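Local coordinates for primase X domain-containing protein (Sulfolobus solfataricus, PDB 4WYH) that serves as a noncatalytic subunit, PriX, of the archaeal eukaryotic-type primase and is essential for its efficient primer synthesis, at residues Met41-Ser46 and Lys75-Lys80; Arg47-Leu52 and Glu113-Met118. All blocks are in the same frame, centred on the assembly; numbering follows the deposited sequence.

Contact 1: residues Met41-Ser46 and Lys75-Lys80; sequences MGLQDS and KEFYYK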
loop_
_atom_site.group_PDB
_atom_site.type_symbol
_atom_site.label_atom_id
_atom_site.label_comp_id
_atom_site.label_asym_id
_atom_site.label_seq_id
_atom_site.Cartn_x
_atom_site.Cartn_y
_atom_site.Cartn_z
ATOM N N MET A 41 -4.774 -7.791 -5.286
ATOM C CA MET A 41 -6.124 -8.198 -4.906
ATOM C C MET A 41 -7.020 -7.086 -4.383
ATOM O O MET A 41 -8.207 -7.079 -4.635
ATOM C CB MET A 41 -6.044 -9.348 -3.927
ATOM C CG MET A 41 -5.262 -10.553 -4.443
ATOM S SD MET A 41 -6.048 -11.375 -5.855
ATOM C CE MET A 41 -7.802 -11.334 -5.415
ATOM N N GLY A 42 -6.426 -6.145 -3.649
ATOM C CA GLY A 42 -7.121 -5.010 -3.135
ATOM C C GLY A 42 -7.522 -5.199 -1.682
ATOM O O GLY A 42 -7.485 -6.306 -1.148
ATOM N N LEU A 43 -7.812 -4.093 -1.031
ATOM C CA LEU A 43 -8.306 -4.089 0.332
ATOM C C LEU A 43 -9.646 -3.316 0.375
ATOM O O LEU A 43 -10.282 -3.041 -0.683
ATOM C CB LEU A 43 -7.269 -3.472 1.305
ATOM C CG LEU A 43 -5.895 -4.173 1.432
ATOM C CD1 LEU A 43 -4.946 -3.401 2.373
ATOM C CD2 LEU A 43 -6.020 -5.623 1.867
ATOM N N GLN A 44 -10.031 -2.937 1.589
ATOM C CA GLN A 44 -11.360 -2.440 1.802
ATOM C C GLN A 44 -11.384 -1.099 2.564
ATOM O O GLN A 44 -11.343 -0.099 1.926
ATOM C CB GLN A 44 -12.225 -3.537 2.399
ATOM C CG GLN A 44 -13.683 -3.180 2.501
ATOM C CD GLN A 44 -14.581 -4.372 2.800
ATOM O OE1 GLN A 44 -15.698 -4.436 2.310
ATOM N NE2 GLN A 44 -14.105 -5.317 3.576
ATOM N N ASP A 45 -11.596 -1.092 3.865
ATOM C CA ASP A 45 -11.568 0.128 4.647
ATOM C C ASP A 45 -10.167 0.660 4.936
ATOM O O ASP A 45 -10.024 1.788 5.331
ATOM C CB ASP A 45 -12.274 -0.091 5.968
ATOM C CG ASP A 45 -13.791 -0.462 5.790
ATOM O OD1 ASP A 45 -14.384 -0.212 4.710
ATOM O OD2 ASP A 45 -14.311 -1.034 6.758
ATOM N N SER A 46 -9.130 -0.154 4.723
ATOM C CA SER A 46 -7.800 0.211 5.084
ATOM C C SER A 46 -6.934 0.639 3.907
ATOM O O SER A 46 -5.762 0.794 4.087
ATOM C CB SER A 46 -7.145 -0.925 5.867
ATOM O OG SER A 46 -6.810 -1.986 5.026
ATOM N N LYS A 75 -2.747 3.621 -7.712
ATOM C CA LYS A 75 -4.107 3.945 -8.167
ATOM C C LYS A 75 -4.926 2.703 -8.611
ATOM O O LYS A 75 -6.077 2.536 -8.189
ATOM C CB LYS A 75 -4.050 5.008 -9.284
ATOM C CG LYS A 75 -5.362 5.678 -9.495
ATOM C CD LYS A 75 -5.485 6.146 -10.936
ATOM C CE LYS A 75 -4.961 7.544 -11.117
ATOM N NZ LYS A 75 -5.372 8.012 -12.473
ATOM N N GLU A 76 -4.287 1.822 -9.358
ATOM C CA GLU A 76 -4.846 0.513 -9.771
ATOM C C GLU A 76 -5.232 -0.343 -8.602
ATOM O O GLU A 76 -6.316 -0.880 -8.627
ATOM C CB GLU A 76 -3.824 -0.312 -10.492
ATOM C CG GLU A 76 -3.881 -0.213 -11.922
ATOM C CD GLU A 76 -2.661 -0.847 -12.533
ATOM O OE1 GLU A 76 -1.674 -1.308 -11.861
ATOM O OE2 GLU A 76 -2.700 -0.792 -13.716
ATOM N N PHE A 77 -4.383 -0.449 -7.592
ATOM C CA PHE A 77 -4.726 -1.074 -6.322
ATOM C C PHE A 77 -5.946 -0.458 -5.656
ATOM O O PHE A 77 -6.889 -1.184 -5.306
ATOM C CB PHE A 77 -3.541 -0.970 -5.344
ATOM C CG PHE A 77 -3.927 -1.203 -3.927
ATOM C CD1 PHE A 77 -4.250 -2.479 -3.507
ATOM C CD2 PHE A 77 -3.980 -0.142 -2.986
ATOM C CE1 PHE A 77 -4.612 -2.698 -2.184
ATOM C CE2 PHE A 77 -4.326 -0.387 -1.655
ATOM C CZ PHE A 77 -4.652 -1.652 -1.273
ATOM N N TYR A 78 -5.961 0.870 -5.517
ATOM C CA TYR A 78 -7.053 1.561 -4.851
ATOM C C TYR A 78 -8.392 1.258 -5.405
ATOM O O TYR A 78 -9.323 1.073 -4.616
ATOM C CB TYR A 78 -6.836 3.096 -4.742
ATOM C CG TYR A 78 -7.930 3.750 -3.945
ATOM C CD1 TYR A 78 -7.909 3.786 -2.561
ATOM C CD2 TYR A 78 -9.052 4.279 -4.598
ATOM C CE1 TYR A 78 -8.968 4.358 -1.852
ATOM C CE2 TYR A 78 -10.121 4.804 -3.910
ATOM C CZ TYR A 78 -10.090 4.841 -2.528
ATOM O OH TYR A 78 -11.152 5.402 -1.857
ATOM N N TYR A 79 -8.537 1.241 -6.745
ATOM C CA TYR A 79 -9.823 1.046 -7.369
ATOM C C TYR A 79 -10.188 -0.450 -7.624
ATOM O O TYR A 79 -11.150 -0.764 -8.306
ATOM C CB TYR A 79 -9.948 1.918 -8.619
ATOM C CG TYR A 79 -9.956 3.400 -8.333
ATOM C CD1 TYR A 79 -11.019 3.987 -7.665
ATOM C CD2 TYR A 79 -8.911 4.232 -8.750
ATOM C CE1 TYR A 79 -11.066 5.383 -7.416
ATOM C CE2 TYR A 79 -8.953 5.625 -8.466
ATOM C CZ TYR A 79 -10.039 6.173 -7.818
ATOM O OH TYR A 79 -10.151 7.511 -7.504
ATOM N N LYS A 80 -9.454 -1.373 -7.038
ATOM C CA LYS A 80 -9.945 -2.746 -6.998
ATOM C C LYS A 80 -11.292 -2.840 -6.295
ATOM O O LYS A 80 -12.053 -3.743 -6.569
ATOM C CB LYS A 80 -8.947 -3.704 -6.328
ATOM C CG LYS A 80 -7.612 -3.762 -6.992
ATOM C CD LYS A 80 -7.763 -4.248 -8.382
ATOM C CE LYS A 80 -6.831 -5.379 -8.621
ATOM N NZ LYS A 80 -6.605 -5.569 -10.077
HETATM O O HOH W 1 -8.394 -2.062 -3.028
#

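Contact 2: residues Arg47-Leu52 and Glu113-Met118; sequences RKRFIL and ERDKEM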
loop_
_atom_site.group_PDB
_atom_site.type_symbol
_atom_site.label_atom_id
_atom_site.label_comp_id
_atom_site.label_asym_id
_atom_site.label_seq_id
_atom_site.Cartn_x
_atom_site.Cartn_y
_atom_site.Cartn_z
ATOM N N ARG A 47 -7.510 0.794 2.703
ATOM C CA ARG A 47 -6.756 1.114 1.463
ATOM C C ARG A 47 -5.849 2.284 1.549
ATOM O O ARG A 47 -4.696 2.161 1.160
ATOM C CB ARG A 47 -7.687 1.329 0.260
ATOM C CG ARG A 47 -8.228 0.065 -0.309
ATOM C CD ARG A 47 -9.341 0.347 -1.325
ATOM N NE ARG A 47 -10.488 0.999 -0.694
ATOM C CZ ARG A 47 -11.435 1.607 -1.379
ATOM N NH1 ARG A 47 -11.404 1.671 -2.732
ATOM N NH2 ARG A 47 -12.437 2.126 -0.724
ATOM N N LYS A 48 -6.334 3.415 2.092
ATOM C CA LYS A 48 -5.515 4.599 2.127
ATOM C C LYS A 48 -4.356 4.451 3.111
ATOM O O LYS A 48 -3.235 4.724 2.804
ATOM C CB LYS A 48 -6.373 5.840 2.373
ATOM C CG LYS A 48 -7.088 6.275 1.105
ATOM C CD LYS A 48 -7.958 7.483 1.387
ATOM C CE LYS A 48 -8.820 7.749 0.181
ATOM N NZ LYS A 48 -9.719 8.909 0.436
ATOM N N ARG A 49 -4.627 3.910 4.283
ATOM C CA ARG A 49 -3.541 3.640 5.233
ATOM C C ARG A 49 -2.510 2.625 4.694
ATOM O O ARG A 49 -1.319 2.831 4.877
ATOM C CB ARG A 49 -4.149 3.114 6.548
ATOM C CG ARG A 49 -5.016 4.157 7.195
ATOM C CD ARG A 49 -5.276 3.829 8.675
ATOM N NE ARG A 49 -5.697 2.443 8.904
ATOM C CZ ARG A 49 -6.951 2.055 8.948
ATOM N NH1 ARG A 49 -7.885 2.914 8.681
ATOM N NH2 ARG A 49 -7.273 0.789 9.213
ATOM N N PHE A 50 -2.954 1.584 3.988
ATOM C CA PHE A 50 -2.050 0.588 3.380
ATOM C C PHE A 50 -1.176 1.313 2.389
ATOM O O PHE A 50 -0.002 1.114 2.364
ATOM C CB PHE A 50 -2.829 -0.508 2.680
ATOM C CG PHE A 50 -1.950 -1.575 2.056
ATOM C CD1 PHE A 50 -1.254 -2.430 2.863
ATOM C CD2 PHE A 50 -1.754 -1.637 0.704
ATOM C CE1 PHE A 50 -0.450 -3.401 2.336
ATOM C CE2 PHE A 50 -0.921 -2.620 0.158
ATOM C CZ PHE A 50 -0.267 -3.482 0.990
ATOM N N ILE A 51 -1.737 2.204 1.593
ATOM C CA ILE A 51 -0.914 3.047 0.689
ATOM C C ILE A 51 0.093 3.943 1.403
ATOM O O ILE A 51 1.272 3.953 1.052
ATOM C CB ILE A 51 -1.798 3.924 -0.270
ATOM C CG1 ILE A 51 -2.591 3.045 -1.248
ATOM C CG2 ILE A 51 -0.965 5.004 -0.998
ATOM C CD1 ILE A 51 -3.668 3.844 -2.001
ATOM N N LEU A 52 -0.331 4.661 2.417
ATOM C CA LEU A 52 0.573 5.564 3.115
ATOM C C LEU A 52 1.686 4.824 3.869
ATOM O O LEU A 52 2.835 5.221 3.810
ATOM C CB LEU A 52 -0.202 6.432 4.090
ATOM C CG LEU A 52 0.553 7.444 4.936
ATOM C CD1 LEU A 52 1.358 8.367 4.027
ATOM C CD2 LEU A 52 -0.403 8.205 5.822
ATOM N N GLU A 113 0.165 -4.942 15.562
ATOM C CA GLU A 113 0.255 -4.190 16.805
ATOM C C GLU A 113 -0.518 -2.866 16.794
ATOM O O GLU A 113 -1.115 -2.499 17.796
ATOM C CB GLU A 113 1.717 -3.943 17.189
ATOM C CG GLU A 113 2.402 -5.191 17.781
ATOM C CD GLU A 113 3.902 -5.011 18.143
ATOM O OE1 GLU A 113 4.755 -5.893 17.875
ATOM O OE2 GLU A 113 4.251 -3.952 18.750
ATOM N N ARG A 114 -0.499 -2.161 15.661
ATOM C CA ARG A 114 -1.040 -0.830 15.559
ATOM C C ARG A 114 -2.391 -0.752 14.812
ATOM O O ARG A 114 -3.135 0.172 15.015
ATOM C CB ARG A 114 -0.040 0.026 14.793
ATOM C CG ARG A 114 1.303 0.204 15.489
ATOM C CD ARG A 114 2.075 1.292 14.832
ATOM N NE ARG A 114 3.371 1.591 15.448
ATOM C CZ ARG A 114 4.169 2.547 15.035
ATOM N NH1 ARG A 114 3.833 3.271 13.982
ATOM N NH2 ARG A 114 5.313 2.751 15.648
ATOM N N ASP A 115 -2.650 -1.693 13.910
ATOM C CA ASP A 115 -3.762 -1.538 12.989
ATOM C C ASP A 115 -4.350 -2.890 12.657
ATOM O O ASP A 115 -4.173 -3.409 11.578
ATOM C CB ASP A 115 -3.279 -0.777 11.766
ATOM C CG ASP A 115 -4.398 -0.282 10.852
ATOM O OD1 ASP A 115 -5.593 -0.643 10.947
ATOM O OD2 ASP A 115 -3.997 0.494 9.950
ATOM N N LYS A 116 -5.068 -3.444 13.615
ATOM C CA LYS A 116 -5.730 -4.722 13.393
ATOM C C LYS A 116 -6.757 -4.674 12.302
ATOM O O LYS A 116 -6.972 -5.660 11.668
ATOM C CB LYS A 116 -6.302 -5.268 14.683
ATOM C CG LYS A 116 -5.263 -5.614 15.736
ATOM C CD LYS A 116 -5.895 -5.937 17.075
ATOM C CE LYS A 116 -4.874 -6.605 17.983
ATOM N NZ LYS A 116 -3.602 -5.879 18.088
ATOM N N GLU A 117 -7.402 -3.548 12.064
ATOM C CA GLU A 117 -8.355 -3.477 10.931
ATOM C C GLU A 117 -7.653 -3.785 9.611
ATOM O O GLU A 117 -8.079 -4.612 8.821
ATOM C CB GLU A 117 -9.084 -2.121 10.909
ATOM C CG GLU A 117 -9.993 -1.963 9.693
ATOM C CD GLU A 117 -10.638 -0.591 9.612
ATOM O OE1 GLU A 117 -10.021 0.312 9.071
ATOM O OE2 GLU A 117 -11.796 -0.444 10.036
ATOM N N MET A 118 -6.530 -3.117 9.392
ATOM C CA MET A 118 -5.770 -3.323 8.182
ATOM C C MET A 118 -5.191 -4.740 8.191
ATOM O O MET A 118 -5.105 -5.430 7.168
ATOM C CB MET A 118 -4.643 -2.287 8.098
ATOM C CG MET A 118 -3.648 -2.525 6.954
ATOM S SD MET A 118 -2.464 -1.180 6.738
ATOM C CE MET A 118 -0.988 -2.083 6.628
#

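Contact 1: residues Met41-Ser46 and Lys75-Lys80
Phe77 reaches from the last turn of helix 67-78 to the bend at Gly42 and Leu43, where the chain leaves helix 33-41. With CG anti to its backbone N (chi1 163°), the ring is carried over to the loop, and its far end does the touching. CE1 comes within 3.5 Å of Gly42 CA, an approach oblique to the ring, while CZ lies 3.9 Å from Leu43 CG. That branch carbon sits in the plane of the ring, at its edge, so the leucine meets the rim of the phenyl group and does not lie over it. With no side chain on Gly42, which has positive phi, the Lys80 methylene can lie directly against it: Lys80 CB is 3.9 Å from Gly42 CA and 3.8 Å from the carbonyl oxygen Met41 O. Beyond CG the lysine chain bends twice and leads its amine away from the loop.

No direct hydrogen bond joins the two segments; the polar link between them is a single water. It accepts from Leu43 N at 2.9 Å and donates to Phe77 O, also at 2.9 Å, while standing above one face of the Phe77 ring, toward its rim. Phe77 and Leu43 also touch Val38 of helix 33-41. Farther along the loop is Asp45, which has been seen to bind manganese, although no ion is bound to this chain in the model. Phe77 O accepts from both Lys80 N and the water, so this carbonyl near the helix end and the Leu43 amide are satisfied without bonding directly, and direct contact is left to packing, mostly between carbons.

Contact 2: residues Arg47-Leu52 and Glu113-Met118
Arg49 of helix 47-63 lays its guanidinium group between two carboxylates, Asp115 and Glu117, at the start of helix 116-128. It grips Asp115 side-on: NE donates to OD2 at 2.8 Å, almost in the guanidinium plane, and NH2 donates to Asp115 OD1 at 2.8 Å through the syn lone pair of that oxygen, which lies tilted from the guanidinium plane. The two flat groups are turned 39° apart. A bend at chi3 (-48°) swings the end of the arginine chain round to meet them. NH2 also gives a nearly straight bond to Glu117 OE1, 2.8 Å long and 168° at the hydrogen, reaching the anti side of that carboxylate; a second bond from NH1 to the same oxygen is weak.

Asp115 is meanwhile the N-cap of helix 116-128. Its OD1 accepts Met118 N at 3.1 Å from above the carboxylate plane, so a single oxygen serves both the helix start and the arginine, and the cap probably helps fix the carboxylate that Arg49 meets.

The closely packed part lies on the buried side of these charges. Met118 crosses Phe50 at about a right angle; its CE meets the ring edge in plane, 3.8 Å from CD1, and SD rests 3.8 Å from Phe50 CA. Both residues are buried, whereas Glu117 is exposed and Arg49 partly so, which puts the ionic network on the solvent side.

Deeper in, the Phe50 ring meets that of Phe77 of helix 67-78 and packs on Leu43, and Met118 reaches Val54 one turn farther along helix 47-63. The contact therefore joins the first turn of helix 47-63 to the junction between helices 108-114 and 116-128.

Overall arrangement
Helix 47-63 relates the two contacts: contact 1 brings together the loop leading into it and the end of helix 67-78, and contact 2 ties its first turn to the start of helix 116-128. Both are partly buried, and their apolar parts form one continuous patch around Phe50. Their polar chemistry differs: a bridging water between backbone groups in contact 1, a charged side-chain network at the surface in contact 2. Further joins come from Arg47 NH1, which probably bonds to Tyr78 O, and from Ser46 packing on Met118. Glu117 also lies close to Asp45, so the salt bridges of contact 2 border Asp45, the residue seen to bind manganese, in contact 1's loop.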